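Local coordinates for putative glutathione S-transferase (Sinorhizobium meliloti, PDB 4MDC), which probably catalyses the conjugation of glutathione to electrophilic substrates, as other glutathione transferases do, and assembles as a homodimer, at residues P24-H29 with T49-E54; R104-E109 with I189-L194; P135-R140 with D204-I209; Q169-L174 with S212-A217. All blocks are in the same frame, centred on the assembly; numbering follows the deposited sequence.

Followed from the N terminus, the chain first closes a short loop at interaction 1, where strands 25-28 and 50-53 pair side by side after the crossover through helix 33-44 within the thioredoxin-like domain. The other three contacts come later, and their loops cross one another. Interaction 2 sets the linker after helix 86-96 against the start of helix 191-205, tying the interdomain linker to the helical domain. Interaction 3 lies at the far end of that same helix, where its C-terminal turn meets helix 111-145. Interaction 4 packs helix 167-180 on the start of helix 215-225. Interactions 3 and 4 touch through Ile-209 and Met-171, whereas the centres of interactions 1 and 4 are about 31 Å apart.

Interaction 1 of 4, residues P24-H29 with T49-E54; sequences PTLYHH and TELSEE
Tyr-27 lays the CD2-CE2 side of its ring beside Ser-52, with CE2 3.7 Å from Ser-52 OG. The pair belongs to a beta-alpha-beta unit, strand 25-28, helix 33-44, strand 50-53, which opens the thioredoxin-like fold of glutathione transferases. The strands run parallel, their short axes 26° apart. Five backbone bonds zip them together. Leu-26 and His-28 each bond through both N and O, the pattern of parallel strands: Leu-26, for example, gives its N-H to Glu-50 O at 2.9 Å and receives Ser-52 N at its own O. The last rung, Glu-54 N to His-28 O, extends the pairing one residue past strand 50-53.

Thr-25, Tyr-27, Glu-50 and Ser-52 share one face of the sheet. There Thr-25 and Glu-50 run side by side, while CG of Glu-54 comes to the edge of the Tyr-27 ring. The Glu-54 carboxylate is turned to a salt bridge with Arg-60, and Phe-63 of helix 61-66 adds to the packing on Tyr-27. On the other face Leu-26 and Leu-51 point the same way, their CD2 atoms 4.1 Å apart, and Leu-26 also rests on helix 33-44. His-28 holds CG between its backbone N and carbonyl carbon (chi1 79°), a torsion that swings the imidazole across to the neighbouring strand: NE2 lies 3.7 Å from Leu-51 CB, and Leu-51 CD2 sits over one ring face. Beyond the strand, His-29 ND1 is bonded to Met-31 N, while its CD2 approaches Glu-54 O at 3.4 Å, in the plane of the ring.

Interaction 2 of 4, residues R104-E109 with I189-L194; sequences RRLLAE and ISYGDL
The backbones of Leu-106 and Ser-190 come within 4.2 Å at their CA atoms, where the linker ahead of helix 111-145 passes the first turn of helix 191-205. One direct bond joins them: Tyr-191 N donates to Leu-106 O at 2.9 Å. Beside it two waters bridge the carbonyl oxygens of Arg-105 and Ile-189, donating to both, although one of the four links is weak. Ser-190 is the N-cap and forms a capping box with Asp-193: Ser-190 N reaches Asp-193 OD2, and with OG between its backbone N and carbonyl carbon (chi1 74°), Ser-190 turns the oxygen back to accept a weak bond from Gly-192 N.

Leu-106 buries more than any other residue of the contact. Its CB is 3.6 Å from Tyr-191 CD1, the leucine being set across the tyrosine, and its methyls diverge, CD1 to Leu-194 CD1 at 3.8 Å and CD2 to Ile-189 CG2 at 4.0 Å. The ring of Tyr-191 carries Leu-106 O over one face. Beyond the ring, the tyrosine hydroxyl is bonded to Ser-90 O in helix 86-96.

Polar and apolar parts thus have separate tasks. The Leu-106 carbonyl takes up an N-H of the first helical turn, the waters serve two carbonyls that cannot bond to each other, and the leucine branches fill the junction between the linker and the helical domain.

Interaction 3 of 4, residues P135-R140 with D204-I209; sequences PLVRER and DYLGEI
Arg-140 reaches from helix 111-145 to the turn that ends helix 191-205, a Schellman motif in which Gly-207 has positive phi, within the all-helical C-terminal domain of the glutathione transferase fold. From CB the chain stands beside the backbone N (chi1 -63°) and extends through CG. CD then passes 3.4 Å from Glu-208 OE2, and a bend at chi3 (52°) carries the guanidinium over to the turn. Leu-206 CD2 lies over one face of that group, near its edge.

At the tip NH1 is held twice. It makes a salt bridge to Glu-208 OE2 at 2.6 Å, meeting the oxygen on its anti side and tilted out of the carboxylate plane, and it donates to Leu-206 O at 2.9 Å, on a lone pair in the carbonyl plane. Glu-208 OE2 has a second positive partner in Arg-164 of helix 157-165, which probably helps keep the carboxylate ionised.

One turn earlier, Leu-136 in one of its two conformers packs alongside Leu-206, the chains running opposite ways; how tight this is remains doubtful. At the outer end of Arg-140, a water accepts from NH2 at 2.7 Å and donates to Leu-206 O.

Interaction 4 of 4, residues Q169-L174 with S212-A217; sequences QHMKYL and SDAPTA
Met-171, a selenomethionine here, rests its terminal methyl CE against two alanine methyls, 3.9 Å from CB of Ala-214, the N-cap of helix 215-225, and 4.0 Å from Ala-217 CB. Its chain is bent at both chi2 (-56°) and chi3 (-57°), and this folding turns CE over to the start of that helix. Ala-217 also receives Leu-174 from the next turn of helix 167-180: both CG and CD2 of the leucine lie 3.9 Å from its CB. The methyls of the N-cap alanine and the first helical turn therefore meet longer chains, consistent with the close approach of Leu-174 and Ala-217, 6.0 Å apart at their CA atoms. Ile-200 of helix 191-205 touches both Met-171 and Leu-174, while Trp-211 packs on Met-171 and Ala-217.

Farther out, Asp-213 comes just before the N-cap. Lys-172 reaches across it, its CE 3.8 Å from Asp-213 O. The opposite charges may attract weakly, NZ staying 4.5 Å from Asp-213 OD1, beyond salt-bridge range; the firmer partner of the carboxylate is Arg-168, which pairs with OD2. The whole is helix-to-helix packing in the all-alpha C-terminal domain of the glutathione transferase fold, an apolar seam with a charged edge.

Interaction 1 of 4, residues P24-H29 with T49-E54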
# COMPACT_ATOMS: atom_id res chain seq x y z
N PRO B 24 13.52 12.01 16.72
CA PRO B 24 13.14 10.70 16.28
C PRO B 24 14.20 9.95 15.52
O PRO B 24 15.25 10.53 15.16
CB PRO B 24 11.92 10.98 15.39
CG PRO B 24 12.25 12.27 14.75
CD PRO B 24 12.99 13.05 15.83
N THR B 25 13.98 8.66 15.39
CA THR B 25 14.84 7.79 14.60
C THR B 25 14.07 7.32 13.40
O THR B 25 12.88 6.93 13.54
CB THR B 25 15.31 6.59 15.45
OG1 THR B 25 16.05 7.09 16.57
CG2 THR B 25 16.23 5.64 14.68
N LEU B 26 14.71 7.31 12.25
CA LEU B 26 14.18 6.69 11.07
C LEU B 26 15.06 5.51 10.61
O LEU B 26 16.19 5.71 10.27
CB LEU B 26 14.04 7.70 9.95
CG LEU B 26 13.35 7.16 8.70
CD1 LEU B 26 11.84 7.14 8.96
CD2 LEU B 26 13.61 8.04 7.47
N TYR B 27 14.52 4.30 10.66
CA TYR B 27 15.14 3.11 10.12
C TYR B 27 14.86 3.11 8.64
O TYR B 27 13.72 3.21 8.24
CB TYR B 27 14.56 1.83 10.81
CG TYR B 27 14.90 1.82 12.29
CD1 TYR B 27 14.12 2.44 13.21
CD2 TYR B 27 16.11 1.28 12.73
CE1 TYR B 27 14.45 2.48 14.54
CE2 TYR B 27 16.43 1.28 14.07
CZ TYR B 27 15.63 1.91 14.96
OH TYR B 27 15.95 1.94 16.28
N HIS B 28 15.89 3.03 7.83
CA HIS B 28 15.74 3.28 6.41
C HIS B 28 16.84 2.55 5.63
O HIS B 28 17.76 2.00 6.20
CB HIS B 28 15.87 4.78 6.16
CG HIS B 28 17.29 5.24 6.15
ND1 HIS B 28 17.93 5.62 4.99
CD2 HIS B 28 18.23 5.25 7.12
CE1 HIS B 28 19.18 5.91 5.26
NE2 HIS B 28 19.40 5.69 6.54
N HIS B 29 16.72 2.59 4.31
CA HIS B 29 17.78 2.23 3.41
C HIS B 29 17.86 3.26 2.29
O HIS B 29 16.86 3.71 1.74
CB HIS B 29 17.59 0.82 2.81
CG HIS B 29 18.85 0.30 2.15
ND1 HIS B 29 19.23 0.65 0.87
CD2 HIS B 29 19.85 -0.49 2.62
CE1 HIS B 29 20.40 0.09 0.57
NE2 HIS B 29 20.79 -0.61 1.61
N THR B 49 16.47 14.33 12.34
CA THR B 49 16.19 12.91 12.55
C THR B 49 17.48 12.12 12.63
O THR B 49 18.41 12.39 11.90
CB THR B 49 15.36 12.38 11.35
OG1 THR B 49 14.25 13.26 11.12
CG2 THR B 49 14.83 11.02 11.62
N GLU B 50 17.52 11.12 13.50
CA GLU B 50 18.64 10.16 13.51
C GLU B 50 18.35 9.07 12.48
O GLU B 50 17.32 8.44 12.54
CB GLU B 50 18.76 9.59 14.90
CG GLU B 50 19.99 8.75 15.15
CD GLU B 50 20.40 8.69 16.64
OE1 GLU B 50 20.05 9.60 17.48
OE2 GLU B 50 21.11 7.70 16.94
N LEU B 51 19.24 8.89 11.51
CA LEU B 51 19.02 7.87 10.48
C LEU B 51 19.74 6.61 10.89
O LEU B 51 20.92 6.63 11.24
CB LEU B 51 19.50 8.38 9.11
CG LEU B 51 18.83 9.63 8.51
CD1 LEU B 51 19.50 10.10 7.20
CD2 LEU B 51 17.34 9.41 8.28
N SER B 52 19.04 5.50 10.83
CA SER B 52 19.62 4.21 11.13
C SER B 52 19.40 3.25 9.95
O SER B 52 18.28 2.85 9.65
CB SER B 52 19.02 3.70 12.42
OG SER B 52 19.66 2.53 12.81
N GLU B 53 20.48 2.89 9.30
CA GLU B 53 20.42 2.10 8.10
C GLU B 53 20.12 0.64 8.42
O GLU B 53 20.71 0.05 9.34
CB GLU B 53 21.73 2.21 7.30
CG GLU B 53 21.59 1.58 5.91
CD GLU B 53 22.79 1.83 5.01
OE1 GLU B 53 23.34 2.94 4.99
OE2 GLU B 53 23.13 0.91 4.24
N GLU B 54 19.18 0.06 7.69
CA GLU B 54 18.80 -1.37 7.88
C GLU B 54 18.81 -2.09 6.54
O GLU B 54 18.46 -1.49 5.55
CB GLU B 54 17.41 -1.45 8.49
CG GLU B 54 17.39 -1.13 9.98
CD GLU B 54 18.16 -2.15 10.85
OE1 GLU B 54 18.25 -3.33 10.47
OE2 GLU B 54 18.67 -1.74 11.91

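Interaction 2 of 4, residues R104-E109 with I189-L194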
# COMPACT_ATOMS: atom_id res chain seq x y z
N ARG B 104 3.39 25.70 4.35
CA ARG B 104 4.13 24.86 3.43
C ARG B 104 3.58 23.44 3.44
O ARG B 104 4.31 22.47 3.27
CB ARG B 104 5.64 24.85 3.73
CG ARG B 104 6.00 24.53 5.17
CD ARG B 104 7.48 24.82 5.43
NE ARG B 104 7.87 24.33 6.73
CZ ARG B 104 9.10 24.43 7.22
NH1 ARG B 104 10.01 25.11 6.55
NH2 ARG B 104 9.39 23.93 8.40
N ARG B 105 2.29 23.31 3.55
CA ARG B 105 1.65 22.03 3.71
C ARG B 105 1.73 21.16 2.44
O ARG B 105 1.32 21.59 1.39
CB ARG B 105 0.19 22.23 4.13
CG ARG B 105 -0.49 20.95 4.63
CD ARG B 105 -1.97 21.11 4.93
NE ARG B 105 -2.54 19.89 5.54
CZ ARG B 105 -3.79 19.75 5.97
NH1 ARG B 105 -4.67 20.77 5.89
NH2 ARG B 105 -4.17 18.60 6.51
N LEU B 106 2.15 19.92 2.58
CA LEU B 106 2.35 19.00 1.47
C LEU B 106 1.14 18.06 1.15
O LEU B 106 1.15 17.37 0.13
CB LEU B 106 3.57 18.17 1.74
CG LEU B 106 4.86 18.99 1.75
CD1 LEU B 106 5.93 18.18 2.43
CD2 LEU B 106 5.24 19.37 0.32
N LEU B 107 0.16 18.02 2.07
CA LEU B 107 -1.12 17.31 1.89
C LEU B 107 -2.32 18.26 2.09
O LEU B 107 -2.57 18.72 3.20
CB LEU B 107 -1.32 16.24 2.96
CG LEU B 107 -2.46 15.23 2.73
CD1 LEU B 107 -2.33 14.44 1.44
CD2 LEU B 107 -2.50 14.26 3.91
N ALA B 108 -3.07 18.50 1.03
CA ALA B 108 -4.17 19.45 1.08
C ALA B 108 -5.28 19.25 2.16
O ALA B 108 -5.29 18.28 2.91
CB ALA B 108 -4.77 19.48 -0.30
N GLU B 109 -6.19 20.22 2.24
CA GLU B 109 -7.36 20.13 3.12
C GLU B 109 -8.56 19.45 2.41
O GLU B 109 -9.21 18.59 2.98
CB GLU B 109 -7.70 21.53 3.61
CG GLU B 109 -8.86 21.61 4.59
CD GLU B 109 -8.50 21.23 6.00
OE1 GLU B 109 -7.33 20.88 6.27
OE2 GLU B 109 -9.42 21.25 6.86
N ILE B 189 3.16 21.97 -4.91
CA ILE B 189 3.97 20.82 -4.56
C ILE B 189 3.24 20.01 -3.45
O ILE B 189 2.56 20.57 -2.56
CB ILE B 189 5.38 21.21 -4.09
CG1 ILE B 189 6.28 19.97 -4.03
CG2 ILE B 189 5.40 21.98 -2.77
CD1 ILE B 189 7.74 20.25 -3.69
N SER B 190 3.33 18.71 -3.55
CA SER B 190 2.70 17.83 -2.59
C SER B 190 3.53 16.56 -2.35
O SER B 190 4.53 16.33 -3.00
CB SER B 190 1.32 17.42 -3.15
OG SER B 190 1.44 16.48 -4.22
N TYR B 191 3.01 15.72 -1.44
CA TYR B 191 3.58 14.38 -1.31
C TYR B 191 3.73 13.64 -2.64
O TYR B 191 4.59 12.76 -2.77
CB TYR B 191 2.66 13.54 -0.38
CG TYR B 191 2.70 13.81 1.11
CD1 TYR B 191 3.64 14.61 1.71
CD2 TYR B 191 1.68 13.30 1.95
CE1 TYR B 191 3.62 14.84 3.06
CE2 TYR B 191 1.66 13.51 3.30
CZ TYR B 191 2.69 14.29 3.88
OH TYR B 191 2.68 14.52 5.25
N GLY B 192 2.79 13.83 -3.58
CA GLY B 192 2.87 13.19 -4.90
C GLY B 192 4.21 13.44 -5.60
O GLY B 192 4.84 12.53 -6.14
N ASP B 193 4.63 14.70 -5.64
CA ASP B 193 5.95 15.11 -6.20
C ASP B 193 7.10 14.47 -5.44
O ASP B 193 8.08 13.93 -6.03
CB ASP B 193 6.11 16.64 -6.17
CG ASP B 193 5.05 17.35 -6.94
OD1 ASP B 193 5.15 17.46 -8.18
OD2 ASP B 193 4.06 17.77 -6.25
N LEU B 194 7.02 14.48 -4.11
CA LEU B 194 8.07 13.91 -3.28
C LEU B 194 8.19 12.42 -3.47
O LEU B 194 9.29 11.83 -3.51
CB LEU B 194 7.94 14.26 -1.80
CG LEU B 194 7.86 15.72 -1.43
CD1 LEU B 194 7.83 15.91 0.07
CD2 LEU B 194 8.98 16.52 -2.04
O HOH W 1 -0.08 20.25 -1.46
O HOH W 2 2.68 22.68 -0.79

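Interaction 3 of 4, residues P135-R140 with D204-I209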
# COMPACT_ATOMS: atom_id res chain seq x y z
N PRO B 135 12.30 -5.05 -7.49
CA PRO B 135 13.10 -6.13 -8.08
C PRO B 135 14.47 -5.70 -8.66
O PRO B 135 15.45 -6.45 -8.58
CB PRO B 135 12.20 -6.68 -9.20
CG PRO B 135 11.07 -5.70 -9.38
CD PRO B 135 10.95 -4.90 -8.10
N LEU B 136 14.55 -4.50 -9.20
CA LEU B 136 15.78 -4.02 -9.79
C LEU B 136 16.83 -3.77 -8.72
O LEU B 136 18.01 -4.18 -8.86
CB LEU B 136 15.51 -2.75 -10.56
CG LEU B 136 16.64 -2.30 -11.47
CD1 LEU B 136 16.04 -1.73 -12.72
CD2 LEU B 136 17.47 -1.24 -10.73
N VAL B 137 16.42 -3.11 -7.64
CA VAL B 137 17.34 -2.86 -6.50
C VAL B 137 17.83 -4.21 -5.92
O VAL B 137 19.00 -4.39 -5.53
CB VAL B 137 16.64 -1.97 -5.45
CG1 VAL B 137 17.38 -1.99 -4.13
CG2 VAL B 137 16.52 -0.54 -5.97
N ARG B 138 16.92 -5.16 -5.79
CA ARG B 138 17.31 -6.44 -5.21
C ARG B 138 18.37 -7.12 -6.05
O ARG B 138 19.38 -7.62 -5.52
CB ARG B 138 16.10 -7.36 -5.09
CG ARG B 138 16.44 -8.71 -4.47
CD ARG B 138 15.23 -9.62 -4.32
NE ARG B 138 15.66 -10.96 -3.98
CZ ARG B 138 15.94 -11.40 -2.76
NH1 ARG B 138 15.80 -10.62 -1.70
NH2 ARG B 138 16.32 -12.67 -2.59
N GLU B 139 18.20 -7.12 -7.35
CA GLU B 139 19.17 -7.75 -8.23
C GLU B 139 20.51 -6.99 -8.30
O GLU B 139 21.57 -7.62 -8.26
CB GLU B 139 18.63 -7.89 -9.64
CG GLU B 139 17.47 -8.87 -9.75
CD GLU B 139 17.74 -10.22 -9.09
OE1 GLU B 139 18.84 -10.79 -9.28
OE2 GLU B 139 16.88 -10.69 -8.32
N ARG B 140 20.45 -5.67 -8.36
CA ARG B 140 21.66 -4.84 -8.48
C ARG B 140 22.37 -4.45 -7.21
O ARG B 140 23.56 -4.20 -7.21
CB ARG B 140 21.33 -3.59 -9.28
CG ARG B 140 20.91 -4.00 -10.66
CD ARG B 140 21.14 -2.96 -11.71
NE ARG B 140 22.53 -2.48 -11.67
CZ ARG B 140 22.93 -1.24 -11.99
NH1 ARG B 140 22.08 -0.37 -12.49
NH2 ARG B 140 24.20 -0.90 -11.85
N ASP B 204 17.75 6.74 -10.77
CA ASP B 204 18.76 7.60 -11.40
C ASP B 204 20.11 7.35 -10.81
O ASP B 204 21.11 7.31 -11.57
CB ASP B 204 18.36 9.07 -11.27
CG ASP B 204 19.14 9.98 -12.25
OD1 ASP B 204 19.27 9.63 -13.44
OD2 ASP B 204 19.63 11.01 -11.73
N TYR B 205 20.20 7.10 -9.51
CA TYR B 205 21.49 6.71 -8.87
C TYR B 205 22.09 5.52 -9.63
O TYR B 205 23.32 5.44 -9.92
CB TYR B 205 21.24 6.26 -7.44
CG TYR B 205 22.49 5.99 -6.65
CD1 TYR B 205 23.21 4.80 -6.80
CD2 TYR B 205 22.95 6.92 -5.70
CE1 TYR B 205 24.35 4.57 -6.01
CE2 TYR B 205 24.09 6.71 -4.95
CZ TYR B 205 24.80 5.54 -5.13
OH TYR B 205 25.91 5.31 -4.36
N LEU B 206 21.24 4.57 -9.96
CA LEU B 206 21.66 3.35 -10.66
C LEU B 206 21.86 3.50 -12.18
O LEU B 206 22.20 2.54 -12.85
CB LEU B 206 20.64 2.25 -10.37
CG LEU B 206 20.61 1.71 -8.93
CD1 LEU B 206 19.39 0.85 -8.71
CD2 LEU B 206 21.88 0.92 -8.64
N GLY B 207 21.57 4.69 -12.71
CA GLY B 207 21.71 4.96 -14.13
C GLY B 207 20.69 4.29 -15.01
O GLY B 207 20.94 4.06 -16.18
N GLU B 208 19.52 4.00 -14.46
CA GLU B 208 18.50 3.23 -15.16
C GLU B 208 17.52 4.08 -15.99
O GLU B 208 16.69 3.52 -16.70
CB GLU B 208 17.71 2.37 -14.16
CG GLU B 208 18.58 1.38 -13.41
CD GLU B 208 18.93 0.12 -14.21
OE1 GLU B 208 18.37 -0.10 -15.32
OE2 GLU B 208 19.76 -0.66 -13.73
N ILE B 209 17.60 5.39 -15.90
CA ILE B 209 16.68 6.27 -16.63
C ILE B 209 17.37 6.91 -17.85
O ILE B 209 18.41 7.54 -17.70
CB ILE B 209 16.18 7.37 -15.73
CG1 ILE B 209 15.29 6.75 -14.67
CG2 ILE B 209 15.35 8.40 -16.46
CD1 ILE B 209 15.17 7.61 -13.48
O HOH W 3 25.19 1.57 -12.19

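Interaction 4 of 4, residues Q169-L174 with S212-A217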
# COMPACT_ATOMS: atom_id res chain seq x y z
N GLN B 169 6.93 2.92 -19.29
CA GLN B 169 5.53 3.26 -19.01
C GLN B 169 5.40 4.26 -17.85
O GLN B 169 4.62 5.20 -17.93
CB GLN B 169 4.78 1.96 -18.69
CG GLN B 169 3.39 2.19 -18.11
CD GLN B 169 2.79 1.02 -17.28
OE1 GLN B 169 3.34 -0.08 -17.18
NE2 GLN B 169 1.62 1.29 -16.69
N HIS B 170 6.16 4.02 -16.79
CA HIS B 170 6.23 4.90 -15.64
C HIS B 170 6.80 6.27 -15.91
O HIS B 170 6.21 7.24 -15.50
CB HIS B 170 6.96 4.17 -14.48
CG HIS B 170 6.12 3.10 -13.91
ND1 HIS B 170 5.01 3.40 -13.16
CD2 HIS B 170 6.11 1.75 -14.09
CE1 HIS B 170 4.42 2.28 -12.81
NE2 HIS B 170 5.06 1.27 -13.36
N MSE B 171 7.89 6.34 -16.66
CA MSE B 171 8.47 7.61 -17.09
C MSE B 171 7.51 8.37 -17.98
O MSE B 171 7.44 9.59 -17.91
CB MSE B 171 9.81 7.39 -17.80
CG MSE B 171 10.83 6.77 -16.88
SE MSE B 171 11.19 7.74 -15.20
CE MSE B 171 11.71 9.46 -16.13
N LYS B 172 6.80 7.68 -18.87
CA LYS B 172 5.86 8.32 -19.76
C LYS B 172 4.64 8.87 -18.98
O LYS B 172 4.13 9.94 -19.31
CB LYS B 172 5.43 7.41 -20.88
CG LYS B 172 6.55 7.24 -21.92
CD LYS B 172 6.54 8.43 -22.87
CE LYS B 172 7.78 8.49 -23.72
NZ LYS B 172 7.77 9.66 -24.62
N TYR B 173 4.24 8.17 -17.94
CA TYR B 173 3.10 8.63 -17.12
C TYR B 173 3.53 9.88 -16.39
O TYR B 173 2.83 10.88 -16.32
CB TYR B 173 2.65 7.55 -16.14
CG TYR B 173 1.37 7.94 -15.37
CD1 TYR B 173 0.27 8.42 -16.04
CD2 TYR B 173 1.31 7.85 -14.00
CE1 TYR B 173 -0.93 8.73 -15.35
CE2 TYR B 173 0.14 8.15 -13.32
CZ TYR B 173 -0.95 8.60 -13.98
OH TYR B 173 -2.07 8.94 -13.23
N LEU B 174 4.73 9.82 -15.83
CA LEU B 174 5.31 10.98 -15.16
C LEU B 174 5.46 12.21 -16.08
O LEU B 174 5.17 13.32 -15.69
CB LEU B 174 6.69 10.62 -14.59
CG LEU B 174 7.49 11.68 -13.90
CD1 LEU B 174 6.76 12.25 -12.69
CD2 LEU B 174 8.81 11.14 -13.47
N SER B 212 16.94 11.34 -22.15
CA SER B 212 16.68 11.86 -23.52
C SER B 212 15.30 11.41 -24.03
O SER B 212 14.72 12.03 -24.92
CB SER B 212 17.78 11.40 -24.49
OG SER B 212 17.57 10.03 -24.90
N ASP B 213 14.79 10.32 -23.47
CA ASP B 213 13.47 9.78 -23.85
C ASP B 213 12.36 10.38 -22.98
O ASP B 213 11.19 10.18 -23.29
CB ASP B 213 13.46 8.27 -23.72
CG ASP B 213 12.18 7.61 -24.28
OD1 ASP B 213 11.80 7.82 -25.45
OD2 ASP B 213 11.57 6.82 -23.52
N ALA B 214 12.72 11.12 -21.92
CA ALA B 214 11.71 11.72 -21.01
C ALA B 214 12.05 13.19 -20.70
O ALA B 214 12.17 13.62 -19.55
CB ALA B 214 11.65 10.90 -19.75
N PRO B 215 12.12 14.02 -21.73
CA PRO B 215 12.41 15.45 -21.47
C PRO B 215 11.47 16.23 -20.53
O PRO B 215 11.89 17.17 -19.84
CB PRO B 215 12.40 16.06 -22.90
CG PRO B 215 11.59 15.13 -23.70
CD PRO B 215 11.83 13.77 -23.13
N THR B 216 10.17 15.94 -20.60
CA THR B 216 9.20 16.68 -19.77
C THR B 216 9.39 16.30 -18.31
O THR B 216 9.37 17.14 -17.41
CB THR B 216 7.78 16.42 -20.32
OG1 THR B 216 7.79 16.76 -21.71
CG2 THR B 216 6.70 17.18 -19.57
N ALA B 217 9.61 15.01 -18.06
CA ALA B 217 9.87 14.55 -16.72
C ALA B 217 11.21 15.10 -16.22
O ALA B 217 11.33 15.45 -15.05
CB ALA B 217 9.93 13.04 -16.67